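Local coordinates for DNA repair protein MmcB-related protein (Silicibacter pomeroyi, PDB 3DNX) that is of unknown function but may take part in DNA repair and probably has a PD-(D/E)XK nuclease-like fold, at residues L41-M46 and I54-C59; E58-R63 and Y82-D87; G28-E33 and Q130-H135. All blocks are in the same frame, centred on the assembly; numbering follows the deposited sequence. Where two conformers were deposited one is given.

Contact 1: residues L41-M46 and I54-C59. With NA (sodium ion), chain C.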
ATOM      1  N   LEU A  41       4.040 -10.291  16.869  1.00 30.30           N
ATOM      2  CA  LEU A  41       4.557  -8.927  16.958  1.00 30.44           C
ATOM      3  C   LEU A  41       3.659  -7.949  16.224  1.00 29.85           C
ATOM      4  O   LEU A  41       3.034  -8.287  15.226  1.00 27.66           O
ATOM      5  CB  LEU A  41       5.956  -8.828  16.343  1.00 30.96           C
ATOM      6  CG  LEU A  41       7.079  -9.606  17.024  1.00 34.65           C
ATOM      7  CD1 LEU A  41       8.311  -9.578  16.125  1.00 37.20           C
ATOM      8  CD2 LEU A  41       7.382  -8.999  18.420  1.00 37.06           C
ATOM      9  N   ARG A  42       3.634  -6.725  16.711  1.00 30.06           N
ATOM     10  CA  ARG A  42       2.952  -5.647  16.014  1.00 30.98           C
ATOM     11  C   ARG A  42       3.677  -4.343  16.264  1.00 30.64           C
ATOM     12  O   ARG A  42       4.060  -4.060  17.405  1.00 30.53           O
ATOM     13  CB  ARG A  42       1.512  -5.540  16.463  1.00 31.70           C
ATOM     14  CG  ARG A  42       0.661  -4.767  15.477  1.00 36.13           C
ATOM     15  CD  ARG A  42      -0.780  -4.733  15.907  1.00 41.67           C
ATOM     16  NE  ARG A  42      -0.904  -3.944  17.121  1.00 46.35           N
ATOM     17  CZ  ARG A  42      -2.050  -3.615  17.717  1.00 52.33           C
ATOM     18  NH1 ARG A  42      -3.227  -3.978  17.190  1.00 53.52           N
ATOM     19  NH2 ARG A  42      -2.008  -2.887  18.844  1.00 53.35           N
ATOM     20  N   VAL A  43       3.935  -3.581  15.205  1.00 29.25           N
ATOM     21  CA  VAL A  43       4.642  -2.327  15.361  1.00 29.29           C
ATOM     22  C   VAL A  43       3.684  -1.164  15.117  1.00 29.28           C
ATOM     23  O   VAL A  43       2.811  -1.239  14.273  1.00 28.16           O
ATOM     24  CB  VAL A  43       5.908  -2.217  14.447  1.00 30.38           C
ATOM     25  CG1 VAL A  43       6.823  -3.464  14.544  1.00 30.15           C
ATOM     26  CG2 VAL A  43       5.555  -1.920  13.062  1.00 31.10           C
ATOM     27  N   ASP A  44       3.868  -0.082  15.865  1.00 28.82           N
ATOM     28  CA  ASP A  44       2.915   1.045  15.846  1.00 28.90           C
ATOM     29  C   ASP A  44       2.885   1.781  14.498  1.00 29.20           C
ATOM     30  O   ASP A  44       1.813   2.053  13.969  1.00 28.96           O
ATOM     31  CB  ASP A  44       3.259   2.022  16.966  1.00 29.05           C
ATOM     32  CG  ASP A  44       3.088   1.404  18.356  1.00 29.68           C
ATOM     33  OD1 ASP A  44       2.283   0.459  18.497  1.00 28.41           O
ATOM     34  OD2 ASP A  44       3.764   1.906  19.280  1.00 29.44           O
ATOM     35  N   VAL A  45       4.069   2.075  13.965  1.00 29.53           N
ATOM     36  CA  VAL A  45       4.192   2.610  12.630  1.00 29.37           C
ATOM     37  C   VAL A  45       5.337   1.895  11.919  1.00 29.29           C
ATOM     38  O   VAL A  45       6.436   1.755  12.469  1.00 28.58           O
ATOM     39  CB  VAL A  45       4.427   4.138  12.627  1.00 30.24           C
ATOM     40  CG1 VAL A  45       4.658   4.659  11.182  1.00 29.49           C
ATOM     41  CG2 VAL A  45       3.236   4.856  13.250  1.00 29.51           C
HETATM   42  N   MSE A  46       5.061   1.450  10.687  1.00 28.21           N
HETATM   43  CA  MSE A  46       6.130   1.059   9.779  1.00 28.70           C
HETATM   44  C   MSE A  46       6.285   2.110   8.710  1.00 29.05           C
HETATM   45  O   MSE A  46       5.285   2.493   8.095  1.00 28.30           O
HETATM   46  CB  MSE A  46       5.882  -0.316   9.158  1.00 27.94           C
HETATM   47  CG  MSE A  46       7.069  -0.736   8.210  1.00 31.25           C
HETATM   48 SE   MSE A  46       6.982  -2.429   7.363  0.65 32.79          SE
HETATM   49  CE  MSE A  46       7.779  -1.995   5.588  1.00 36.03           C
ATOM     50  N   ILE A  54      13.359   0.309   5.539  1.00 32.72           N
ATOM     51  CA  ILE A  54      12.263  -0.031   6.455  1.00 31.02           C
ATOM     52  C   ILE A  54      12.602   0.531   7.847  1.00 30.71           C
ATOM     53  O   ILE A  54      13.664   0.248   8.413  1.00 29.10           O
ATOM     54  CB  ILE A  54      11.991  -1.572   6.505  1.00 31.37           C
ATOM     55  CG1 ILE A  54      11.475  -2.063   5.145  1.00 33.61           C
ATOM     56  CG2 ILE A  54      10.922  -1.938   7.571  1.00 29.15           C
ATOM     57  CD1 ILE A  54      11.787  -3.510   4.890  1.00 36.59           C
ATOM     58  N   TRP A  55      11.677   1.354   8.365  1.00 30.35           N
ATOM     59  CA  TRP A  55      11.754   1.950   9.686  1.00 30.78           C
ATOM     60  C   TRP A  55      10.607   1.466  10.540  1.00 29.52           C
ATOM     61  O   TRP A  55       9.480   1.353  10.078  1.00 29.52           O
ATOM     62  CB  TRP A  55      11.635   3.462   9.571  1.00 31.80           C
ATOM     63  CG  TRP A  55      12.816   4.151   8.975  1.00 32.99           C
ATOM     64  CD1 TRP A  55      13.871   3.593   8.321  1.00 34.79           C
ATOM     65  CD2 TRP A  55      13.030   5.563   8.947  1.00 33.33           C
ATOM     66  NE1 TRP A  55      14.725   4.575   7.866  1.00 35.95           N
ATOM     67  CE2 TRP A  55      14.232   5.794   8.250  1.00 36.05           C
ATOM     68  CE3 TRP A  55      12.309   6.643   9.412  1.00 33.32           C
ATOM     69  CZ2 TRP A  55      14.746   7.068   8.041  1.00 34.77           C
ATOM     70  CZ3 TRP A  55      12.838   7.930   9.209  1.00 34.80           C
ATOM     71  CH2 TRP A  55      14.039   8.109   8.528  1.00 35.32           C
ATOM     72  N   VAL A  56      10.904   1.132  11.777  1.00 29.67           N
ATOM     73  CA  VAL A  56       9.894   0.829  12.761  1.00 28.16           C
ATOM     74  C   VAL A  56       9.920   1.987  13.754  1.00 28.83           C
ATOM     75  O   VAL A  56      10.998   2.389  14.266  1.00 26.41           O
ATOM     76  CB  VAL A  56      10.177  -0.506  13.461  1.00 29.11           C
ATOM     77  CG1 VAL A  56       9.459  -0.584  14.841  1.00 27.78           C
ATOM     78  CG2 VAL A  56       9.825  -1.668  12.512  1.00 28.12           C
ATOM     79  N   ILE A  57       8.733   2.521  14.023  1.00 28.50           N
ATOM     80  CA  ILE A  57       8.568   3.579  15.008  1.00 29.08           C
ATOM     81  C   ILE A  57       7.534   3.138  16.029  1.00 28.55           C
ATOM     82  O   ILE A  57       6.366   2.894  15.696  1.00 28.15           O
ATOM     83  CB  ILE A  57       8.143   4.927  14.374  1.00 29.43           C
ATOM     84  CG1 ILE A  57       9.170   5.362  13.343  1.00 31.46           C
ATOM     85  CG2 ILE A  57       7.977   6.044  15.427  1.00 30.38           C
ATOM     86  CD1 ILE A  57       8.646   5.263  11.957  1.00 34.04           C
ATOM     87  N   GLU A  58       7.984   3.037  17.282  1.00 26.85           N
ATOM     88  CA  GLU A  58       7.123   2.747  18.386  1.00 26.66           C
ATOM     89  C   GLU A  58       6.728   4.043  19.080  1.00 28.23           C
ATOM     90  O   GLU A  58       7.606   4.766  19.625  1.00 28.33           O
ATOM     91  CB  GLU A  58       7.832   1.803  19.375  1.00 26.95           C
ATOM     92  CG  GLU A  58       7.953   0.396  18.905  1.00 26.27           C
ATOM     93  CD  GLU A  58       6.609  -0.286  18.794  1.00 28.92           C
ATOM     94  OE1 GLU A  58       6.065  -0.695  19.841  1.00 30.37           O
ATOM     95  OE2 GLU A  58       6.100  -0.416  17.664  1.00 26.72           O
ATOM     96  N   CYS A  59       5.426   4.257  19.148  1.00 29.07           N
ATOM     97  CA  CYS A  59       4.820   5.467  19.650  1.00 30.82           C
ATOM     98  C   CYS A  59       4.398   5.246  21.083  1.00 30.88           C
ATOM     99  O   CYS A  59       3.403   4.607  21.348  1.00 31.72           O
ATOM    100  CB  CYS A  59       3.632   5.879  18.774  1.00 30.80           C
ATOM    101  SG  CYS A  59       4.102   6.185  17.056  1.00 33.27           S
TER
HETATM  102 NA    NA C 202       1.688   2.950  22.157  1.00 55.23          NA
HETATM  103  O   HOH W   1       3.717  -1.830  19.530  1.00 40.73           O
HETATM  104  O   HOH W   2       3.190   1.273  21.544  1.00 42.04           O
HETATM  105  O   HOH W   3       0.573   3.236  20.243  1.00 40.37           O
HETATM  106  O   HOH W   4       0.492   1.348  23.343  1.00 46.64           O
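A first torsion that sets Asp44 CG opposite its own carbonyl carbon (chi1 -64°) and a bend at chi2 of Glu58 (-67°) bring two carboxylates together at the open end of a beta hairpin, strands 43-48 and 54-59. Their planes differ by 22°, and Asp44 OD2 stands 3.5 Å from Glu58 OE1. Backbone N-H groups fasten both acids: Asp44 N meets Glu58 OE2 nearly head-on at 2.9 Å, while Cys59 N uses the anti lone pair of Asp44 OD2, again at 2.9 Å. A water sits between Asp44 OD1 and Glu58 OE1, close enough to bridge the two acids. With Lys60, this pair of acids is consistent with the PD-(D/E)XK signature of the clan. Beside it, Cys59 O binds a sodium ion at 2.5 Å, whose other protein ligand is Asp65. With an alanine at Asp44, Cys59 N would probably lose its acceptor and the water between the acids one of its anchors. Farther along, Val45 and Ile57 form a hydrogen-bonded antiparallel pair, Ile57 N lying 2.9 Å from Val45 O, with their side chains side by side. Nearer the turn, the selenomethionine methyl Met46 CE packs 3.7 Å from Ile54 CG2.

Contact 2: residues E58-R63 and Y82-D87. With NA (sodium ion), chain C.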
ATOM      1  N   GLU A  58       7.984   3.037  17.282  1.00 26.85           N
ATOM      2  CA  GLU A  58       7.123   2.747  18.386  1.00 26.66           C
ATOM      3  C   GLU A  58       6.728   4.043  19.080  1.00 28.23           C
ATOM      4  O   GLU A  58       7.606   4.766  19.625  1.00 28.33           O
ATOM      5  CB  GLU A  58       7.832   1.803  19.375  1.00 26.95           C
ATOM      6  CG  GLU A  58       7.953   0.396  18.905  1.00 26.27           C
ATOM      7  CD  GLU A  58       6.609  -0.286  18.794  1.00 28.92           C
ATOM      8  OE1 GLU A  58       6.065  -0.695  19.841  1.00 30.37           O
ATOM      9  OE2 GLU A  58       6.100  -0.416  17.664  1.00 26.72           O
ATOM     10  N   CYS A  59       5.426   4.257  19.148  1.00 29.07           N
ATOM     11  CA  CYS A  59       4.820   5.467  19.650  1.00 30.82           C
ATOM     12  C   CYS A  59       4.398   5.246  21.083  1.00 30.88           C
ATOM     13  O   CYS A  59       3.403   4.607  21.348  1.00 31.72           O
ATOM     14  CB  CYS A  59       3.632   5.879  18.774  1.00 30.80           C
ATOM     15  SG  CYS A  59       4.102   6.185  17.056  1.00 33.27           S
ATOM     16  N   LYS A  60       5.158   5.788  22.032  1.00 31.20           N
ATOM     17  CA  LYS A  60       4.837   5.598  23.440  1.00 32.78           C
ATOM     18  C   LYS A  60       4.230   6.871  24.034  1.00 33.46           C
ATOM     19  O   LYS A  60       4.851   7.912  24.078  1.00 32.62           O
ATOM     20  CB  LYS A  60       6.077   5.158  24.196  1.00 32.90           C
ATOM     21  CG  LYS A  60       6.682   3.879  23.646  1.00 35.60           C
ATOM     22  CD  LYS A  60       5.657   2.760  23.811  1.00 38.77           C
ATOM     23  CE  LYS A  60       6.125   1.476  23.258  1.00 42.21           C
ATOM     24  NZ  LYS A  60       5.096   0.376  23.417  1.00 43.45           N
ATOM     25  N   SER A  61       3.002   6.751  24.507  1.00 34.39           N
ATOM     26  CA  SER A  61       2.216   7.898  24.894  1.00 35.27           C
ATOM     27  C   SER A  61       2.388   8.225  26.384  1.00 35.26           C
ATOM     28  O   SER A  61       1.945   9.296  26.833  1.00 35.69           O
ATOM     29  CB  SER A  61       0.767   7.610  24.551  1.00 35.37           C
ATOM     30  OG  SER A  61       0.337   6.408  25.211  1.00 40.50           O
ATOM     31  N   SER A  62       3.064   7.311  27.107  1.00 34.46           N
ATOM     32  CA  SER A  62       3.275   7.389  28.561  0.50 34.53           C
ATOM     33  C   SER A  62       4.509   6.569  28.937  1.00 34.32           C
ATOM     34  O   SER A  62       4.883   5.658  28.222  1.00 33.74           O
ATOM     35  CB  SER A  62       2.069   6.777  29.312  0.50 34.93           C
ATOM     36  OG  SER A  62       1.310   7.745  30.009  0.50 34.74           O
ATOM     37  N   ARG A  63       5.101   6.854  30.089  1.00 35.75           N
ATOM     38  CA  ARG A  63       6.101   5.952  30.692  1.00 36.62           C
ATOM     39  C   ARG A  63       5.630   4.501  30.851  1.00 36.50           C
ATOM     40  O   ARG A  63       6.402   3.562  30.623  1.00 36.82           O
ATOM     41  CB  ARG A  63       6.495   6.460  32.064  1.00 37.23           C
ATOM     42  CG  ARG A  63       7.462   7.585  32.002  1.00 38.79           C
ATOM     43  CD  ARG A  63       8.026   7.843  33.351  1.00 40.20           C
ATOM     44  NE  ARG A  63       8.952   6.784  33.762  1.00 41.47           N
ATOM     45  CZ  ARG A  63       9.789   6.888  34.785  1.00 42.08           C
ATOM     46  NH1 ARG A  63       9.827   7.998  35.508  1.00 43.37           N
ATOM     47  NH2 ARG A  63      10.592   5.876  35.095  1.00 44.05           N
ATOM     48  N   TYR A  82      15.292   1.624  13.799  1.00 31.70           N
ATOM     49  CA  TYR A  82      14.301   1.586  14.884  1.00 31.79           C
ATOM     50  C   TYR A  82      14.294   2.889  15.683  1.00 32.08           C
ATOM     51  O   TYR A  82      15.365   3.398  16.124  1.00 31.39           O
ATOM     52  CB  TYR A  82      14.614   0.424  15.843  1.00 32.61           C
ATOM     53  CG  TYR A  82      13.671   0.387  16.997  1.00 31.46           C
ATOM     54  CD1 TYR A  82      12.449  -0.236  16.886  1.00 35.19           C
ATOM     55  CD2 TYR A  82      14.009   0.983  18.223  1.00 34.21           C
ATOM     56  CE1 TYR A  82      11.550  -0.249  17.945  1.00 34.13           C
ATOM     57  CE2 TYR A  82      13.118   0.993  19.274  1.00 34.41           C
ATOM     58  CZ  TYR A  82      11.904   0.335  19.134  1.00 35.70           C
ATOM     59  OH  TYR A  82      11.009   0.309  20.166  1.00 36.52           O
ATOM     60  N   PHE A  83      13.090   3.448  15.853  1.00 32.04           N
ATOM     61  CA  PHE A  83      12.856   4.736  16.523  1.00 31.79           C
ATOM     62  C   PHE A  83      11.774   4.610  17.568  1.00 32.70           C
ATOM     63  O   PHE A  83      10.805   3.821  17.412  1.00 30.72           O
ATOM     64  CB  PHE A  83      12.329   5.836  15.603  1.00 31.81           C
ATOM     65  CG  PHE A  83      13.210   6.158  14.426  1.00 30.72           C
ATOM     66  CD1 PHE A  83      13.953   7.318  14.382  1.00 31.33           C
ATOM     67  CD2 PHE A  83      13.249   5.295  13.334  1.00 31.26           C
ATOM     68  CE1 PHE A  83      14.742   7.620  13.270  1.00 31.56           C
ATOM     69  CE2 PHE A  83      14.019   5.589  12.228  1.00 28.69           C
ATOM     70  CZ  PHE A  83      14.783   6.741  12.201  1.00 31.86           C
ATOM     71  N   TRP A  84      11.934   5.426  18.617  1.00 31.67           N
ATOM     72  CA  TRP A  84      10.840   5.785  19.508  1.00 32.90           C
ATOM     73  C   TRP A  84      10.210   7.082  19.040  1.00 32.20           C
ATOM     74  O   TRP A  84      10.889   7.900  18.446  1.00 32.23           O
ATOM     75  CB  TRP A  84      11.326   5.948  20.932  1.00 34.68           C
ATOM     76  CG  TRP A  84      12.044   4.765  21.470  1.00 34.01           C
ATOM     77  CD1 TRP A  84      13.379   4.571  21.467  1.00 36.49           C
ATOM     78  CD2 TRP A  84      11.460   3.611  22.097  1.00 34.58           C
ATOM     79  NE1 TRP A  84      13.680   3.361  22.066  1.00 37.61           N
ATOM     80  CE2 TRP A  84      12.506   2.750  22.430  1.00 35.18           C
ATOM     81  CE3 TRP A  84      10.145   3.229  22.396  1.00 36.93           C
ATOM     82  CZ2 TRP A  84      12.289   1.537  23.074  1.00 37.41           C
ATOM     83  CZ3 TRP A  84       9.928   2.021  23.013  1.00 37.27           C
ATOM     84  CH2 TRP A  84      10.981   1.189  23.335  1.00 36.57           C
ATOM     85  N   ALA A  85       8.911   7.237  19.267  1.00 31.59           N
ATOM     86  CA  ALA A  85       8.199   8.517  19.062  1.00 31.92           C
ATOM     87  C   ALA A  85       7.414   8.804  20.356  1.00 30.84           C
ATOM     88  O   ALA A  85       6.645   7.977  20.809  1.00 30.63           O
ATOM     89  CB  ALA A  85       7.266   8.472  17.838  1.00 31.84           C
ATOM     90  N   VAL A  86       7.669   9.967  20.942  1.00 31.32           N
ATOM     91  CA  VAL A  86       7.068  10.410  22.196  1.00 30.64           C
ATOM     92  C   VAL A  86       6.718  11.881  22.091  1.00 31.95           C
ATOM     93  O   VAL A  86       7.215  12.597  21.192  1.00 31.88           O
ATOM     94  CB  VAL A  86       8.028  10.185  23.392  1.00 31.36           C
ATOM     95  CG1 VAL A  86       8.392   8.687  23.518  1.00 30.90           C
ATOM     96  CG2 VAL A  86       9.296  11.055  23.302  1.00 26.79           C
ATOM     97  N   ASP A  87       5.887  12.360  23.008  1.00 31.62           N
ATOM     98  CA  ASP A  87       5.588  13.760  23.018  1.00 31.95           C
ATOM     99  C   ASP A  87       6.583  14.509  23.925  1.00 31.17           C
ATOM    100  O   ASP A  87       7.420  13.905  24.597  1.00 29.18           O
ATOM    101  CB  ASP A  87       4.121  13.995  23.384  1.00 32.92           C
ATOM    102  CG  ASP A  87       3.786  13.711  24.838  1.00 34.47           C
ATOM    103  OD1 ASP A  87       4.659  13.650  25.768  1.00 34.31           O
ATOM    104  OD2 ASP A  87       2.556  13.590  25.062  1.00 41.19           O
TER
HETATM  105 NA    NA C 202       1.688   2.950  22.157  1.00 55.23          NA
HETATM  106  O   HOH W   5       4.770  10.557  24.842  1.00 28.88           O
HETATM  107  O   HOH W   2       3.190   1.273  21.544  1.00 42.04           O
HETATM  108  O   HOH W   6       4.012  11.610  27.597  1.00 35.33           O
HETATM  109  O   HOH W   7       1.317  11.293  24.382  1.00 41.59           O
HETATM  110  O   HOH W   3       0.573   3.236  20.243  1.00 40.37           O
HETATM  111  O   HOH W   4       0.492   1.348  23.343  1.00 46.64           O
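Glu58 O is approached by two groups of the neighbouring strand: Ala85 N donates to it at 2.8 Å, from 37° above the carbonyl plane, and Trp84 CA adds a weaker C-H contact at 3.4 Å. Two more backbone bonds fix the parallel register, Glu58 N to Phe83 O and Lys60 N to Ala85 O. Together they join the two strands of a beta-alpha-beta unit, 54-59 and 81-86, whose connection includes helix 63-68. On one face of the sheet, Cys59 SG touches Ala85 CB; on the other, Lys60 bends at chi2 (-63°) and runs past the indole edge, with Lys60 CG 3.7 Å from Trp84 CE3. The amine continues to a salt bridge with Asp69 and a bond to Asp65 O, and it donates to a water on the sodium ion, with Lys60 NZ 2.8 Å from that water's oxygen. Glu58 CG lies 3.3 Å from Tyr82 OH, a buried hydroxyl with no polar partner in the model, which stands 3.2 Å above one face of the Trp84 ring, offset toward its rim. Towards Asp87, one water links Lys60 O to Asp87 N, and two others link Ser61 O to Asp87 OD1 and OD2.

Contact 3: residues G28-E33 and Q130-H135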
ATOM      1  N   GLY A  28       9.274  12.092   1.853  1.00 34.51           N
ATOM      2  CA  GLY A  28       9.276  11.055   0.818  1.00 34.38           C
ATOM      3  C   GLY A  28       9.122   9.602   1.253  1.00 33.84           C
ATOM      4  O   GLY A  28       9.199   8.686   0.421  1.00 34.39           O
ATOM      5  N   PHE A  29       8.879   9.396   2.551  1.00 33.03           N
ATOM      6  CA  PHE A  29       8.512   8.108   3.087  1.00 32.41           C
ATOM      7  C   PHE A  29       6.985   7.928   3.024  1.00 32.82           C
ATOM      8  O   PHE A  29       6.220   8.882   2.795  1.00 32.25           O
ATOM      9  CB  PHE A  29       9.020   7.953   4.523  1.00 32.87           C
ATOM     10  CG  PHE A  29      10.449   7.477   4.620  1.00 32.59           C
ATOM     11  CD1 PHE A  29      11.495   8.263   4.114  1.00 34.19           C
ATOM     12  CD2 PHE A  29      10.758   6.298   5.291  1.00 32.00           C
ATOM     13  CE1 PHE A  29      12.800   7.851   4.218  1.00 37.10           C
ATOM     14  CE2 PHE A  29      12.054   5.861   5.365  1.00 33.19           C
ATOM     15  CZ  PHE A  29      13.096   6.641   4.854  1.00 35.86           C
ATOM     16  N   VAL A  30       6.548   6.680   3.127  1.00 30.86           N
ATOM     17  CA  VAL A  30       5.142   6.372   3.349  1.00 29.69           C
ATOM     18  C   VAL A  30       5.071   5.480   4.584  1.00 29.17           C
ATOM     19  O   VAL A  30       6.095   4.976   5.045  1.00 30.58           O
ATOM     20  CB  VAL A  30       4.503   5.650   2.141  1.00 29.88           C
ATOM     21  CG1 VAL A  30       4.412   6.641   0.915  1.00 29.49           C
ATOM     22  CG2 VAL A  30       5.300   4.404   1.752  1.00 28.47           C
ATOM     23  N   SER A  31       3.881   5.243   5.078  1.00 28.60           N
ATOM     24  CA  SER A  31       3.752   4.527   6.349  1.00 27.97           C
ATOM     25  C   SER A  31       2.430   3.795   6.426  1.00 26.85           C
ATOM     26  O   SER A  31       1.477   4.104   5.700  1.00 26.63           O
ATOM     27  CB  SER A  31       3.915   5.461   7.518  1.00 27.40           C
ATOM     28  OG  SER A  31       2.873   6.443   7.537  1.00 28.09           O
ATOM     29  N   VAL A  32       2.404   2.799   7.313  1.00 26.32           N
ATOM     30  CA  VAL A  32       1.178   2.188   7.763  1.00 26.09           C
ATOM     31  C   VAL A  32       1.218   2.065   9.283  1.00 26.69           C
ATOM     32  O   VAL A  32       2.283   2.129   9.919  1.00 25.06           O
ATOM     33  CB  VAL A  32       0.871   0.785   7.143  1.00 25.96           C
ATOM     34  CG1 VAL A  32       0.672   0.902   5.599  1.00 26.47           C
ATOM     35  CG2 VAL A  32       1.885  -0.267   7.494  1.00 24.70           C
ATOM     36  N   GLU A  33       0.048   1.862   9.849  1.00 26.99           N
ATOM     37  CA  GLU A  33      -0.065   1.652  11.260  1.00 28.70           C
ATOM     38  C   GLU A  33      -0.414   0.210  11.636  1.00 27.60           C
ATOM     39  O   GLU A  33      -1.057  -0.539  10.878  1.00 27.17           O
ATOM     40  CB  GLU A  33      -1.126   2.594  11.837  1.00 29.53           C
ATOM     41  CG  GLU A  33      -0.715   4.019  11.979  1.00 35.04           C
ATOM     42  CD  GLU A  33      -1.749   4.840  12.796  1.00 43.13           C
ATOM     43  OE1 GLU A  33      -2.157   4.411  13.932  1.00 48.65           O
ATOM     44  OE2 GLU A  33      -2.134   5.930  12.324  1.00 39.81           O
ATOM     45  N   GLN A 130       6.166  -6.648   0.717  1.00 35.49           N
ATOM     46  CA  GLN A 130       4.969  -7.317   0.217  1.00 35.94           C
ATOM     47  C   GLN A 130       3.840  -7.197   1.243  1.00 36.10           C
ATOM     48  O   GLN A 130       2.663  -6.940   0.881  1.00 34.83           O
ATOM     49  CB  GLN A 130       5.259  -8.792  -0.111  1.00 37.03           C
ATOM     50  CG  GLN A 130       4.040  -9.656  -0.379  1.00 37.55           C
ATOM     51  CD  GLN A 130       3.499  -9.452  -1.738  1.00 40.37           C
ATOM     52  OE1 GLN A 130       4.263  -9.321  -2.690  1.00 42.14           O
ATOM     53  NE2 GLN A 130       2.170  -9.483  -1.869  1.00 41.30           N
ATOM     54  N   LYS A 131       4.207  -7.357   2.515  1.00 35.63           N
ATOM     55  CA  LYS A 131       3.246  -7.290   3.614  1.00 34.77           C
ATOM     56  C   LYS A 131       2.727  -5.879   3.781  1.00 34.02           C
ATOM     57  O   LYS A 131       1.548  -5.682   4.020  1.00 33.41           O
ATOM     58  CB  LYS A 131       3.877  -7.766   4.918  1.00 34.60           C
ATOM     59  CG  LYS A 131       3.929  -9.254   5.048  1.00 39.61           C
ATOM     60  CD  LYS A 131       4.681  -9.708   6.297  1.00 41.93           C
ATOM     61  CE  LYS A 131       5.021 -11.196   6.145  1.00 46.04           C
ATOM     62  NZ  LYS A 131       4.719 -11.951   7.409  1.00 46.57           N
ATOM     63  N   PHE A 132       3.632  -4.914   3.688  1.00 32.95           N
ATOM     64  CA  PHE A 132       3.293  -3.513   3.783  1.00 33.01           C
ATOM     65  C   PHE A 132       2.310  -3.119   2.668  1.00 33.38           C
ATOM     66  O   PHE A 132       1.255  -2.517   2.942  1.00 33.16           O
ATOM     67  CB  PHE A 132       4.578  -2.713   3.708  1.00 32.46           C
ATOM     68  CG  PHE A 132       4.401  -1.241   3.793  1.00 31.79           C
ATOM     69  CD1 PHE A 132       4.691  -0.568   4.972  1.00 32.57           C
ATOM     70  CD2 PHE A 132       4.008  -0.496   2.701  1.00 31.11           C
ATOM     71  CE1 PHE A 132       4.566   0.810   5.041  1.00 30.91           C
ATOM     72  CE2 PHE A 132       3.881   0.873   2.765  1.00 32.46           C
ATOM     73  CZ  PHE A 132       4.136   1.539   3.937  1.00 31.79           C
ATOM     74  N   ALA A 133       2.670  -3.469   1.434  1.00 33.33           N
ATOM     75  CA  ALA A 133       1.799  -3.271   0.233  1.00 33.63           C
ATOM     76  C   ALA A 133       0.394  -3.822   0.458  1.00 32.83           C
ATOM     77  O   ALA A 133      -0.624  -3.152   0.270  1.00 31.42           O
ATOM     78  CB  ALA A 133       2.417  -3.947  -0.989  1.00 32.72           C
ATOM     79  N   THR A 134       0.358  -5.044   0.919  1.00 32.85           N
ATOM     80  CA  THR A 134      -0.888  -5.705   1.171  1.00 33.64           C
ATOM     81  C   THR A 134      -1.711  -5.016   2.231  1.00 32.48           C
ATOM     82  O   THR A 134      -2.910  -4.860   2.070  1.00 31.61           O
ATOM     83  CB  THR A 134      -0.638  -7.149   1.542  1.00 34.24           C
ATOM     84  OG1 THR A 134       0.043  -7.755   0.440  1.00 34.28           O
ATOM     85  CG2 THR A 134      -1.956  -7.857   1.784  1.00 36.35           C
ATOM     86  N   HIS A 135      -1.050  -4.593   3.306  1.00 33.22           N
ATOM     87  CA  HIS A 135      -1.710  -3.922   4.422  1.00 32.97           C
ATOM     88  C   HIS A 135      -2.314  -2.612   3.941  1.00 32.06           C
ATOM     89  O   HIS A 135      -3.502  -2.303   4.152  1.00 30.93           O
ATOM     90  CB  HIS A 135      -0.655  -3.696   5.527  1.00 33.23           C
ATOM     91  CG  HIS A 135      -1.144  -2.958   6.729  1.00 33.85           C
ATOM     92  ND1 HIS A 135      -1.022  -3.472   8.005  1.00 33.95           N
ATOM     93  CD2 HIS A 135      -1.667  -1.713   6.875  1.00 33.16           C
ATOM     94  CE1 HIS A 135      -1.481  -2.590   8.877  1.00 32.64           C
ATOM     95  NE2 HIS A 135      -1.876  -1.514   8.219  1.00 30.46           N
TER
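Val32 wedges its two methyls between a pair of aromatic rings, where an outermost strand of this chain's mixed sheet, 30-35, meets the long C-terminal helix 122-144. Val32 CG1 lies over one face of the Phe132 ring, 4.1 Å from its centroid, and Val32 CG2 over one face of the His135 imidazole, 4.0 Å from that centroid; both are CH-pi contacts. The valine stem also takes part, with Val32 CB 3.6 Å from His135 CD2. Next to it, Val30 CG2 touches Phe132 CZ at 3.8 Å, so one phenylalanine spans two residues of the same sheet face, with Ser31 N at its edge, in the ring plane.

Extended first torsions put the rings there: CG is anti to the backbone N in Phe132 (chi1 -180°) and in His135 (chi1 177°), reaching from successive turns of the helix towards the strand. The short axes of 30-32 and 130-135 come within 9.2 Å and cross at 75°, a steep arrangement in which Phe132 and His135 meet Val32 together.

Farther out, Phe132 also packs on Met46 and Leu48 of the neighbouring strand, whereas Ser31 turns away from helix 122-144 and touches Ala21 and Leu24 of helix 12-26, which covers the other face. That helix ends in a Schellman motif with Gly28 at C-prime, leading into the strand. The dimer interface adjoins the contact: Ala137 of the second subunit packs on Val30 and Phe132, and Glu33 forms a salt bridge with Arg144 of the second subunit. Within helix 122-144, Gln130 O is gripped twice from opposite faces of its carbonyl plane, by Thr134 N at 3.0 Å and Thr134 OG1 at 2.8 Å.

From the N terminus, helix 12-26 leads into strand 30-35, where contact 3 opens the longest loop, closed only when helix 122-144 returns nearly a hundred residues later. Contacts 1 and 2 are both nested inside it. Contact 1 closes the short hairpin between strands 43-48 and 54-59; contact 2 begins where that hairpin ends and closes the longer connection through helix 63-68 to strand 81-86. Strand 54-59 serves both, sharing Glu58, Cys59 and the sodium ion. Contact 3 meets contact 1 through Met46, which reaches both Val32 and Phe132, and through Phe29 against Trp55, but stays about 7 Å from contact 2 at the nearest atoms, on the other side of the chain's centre.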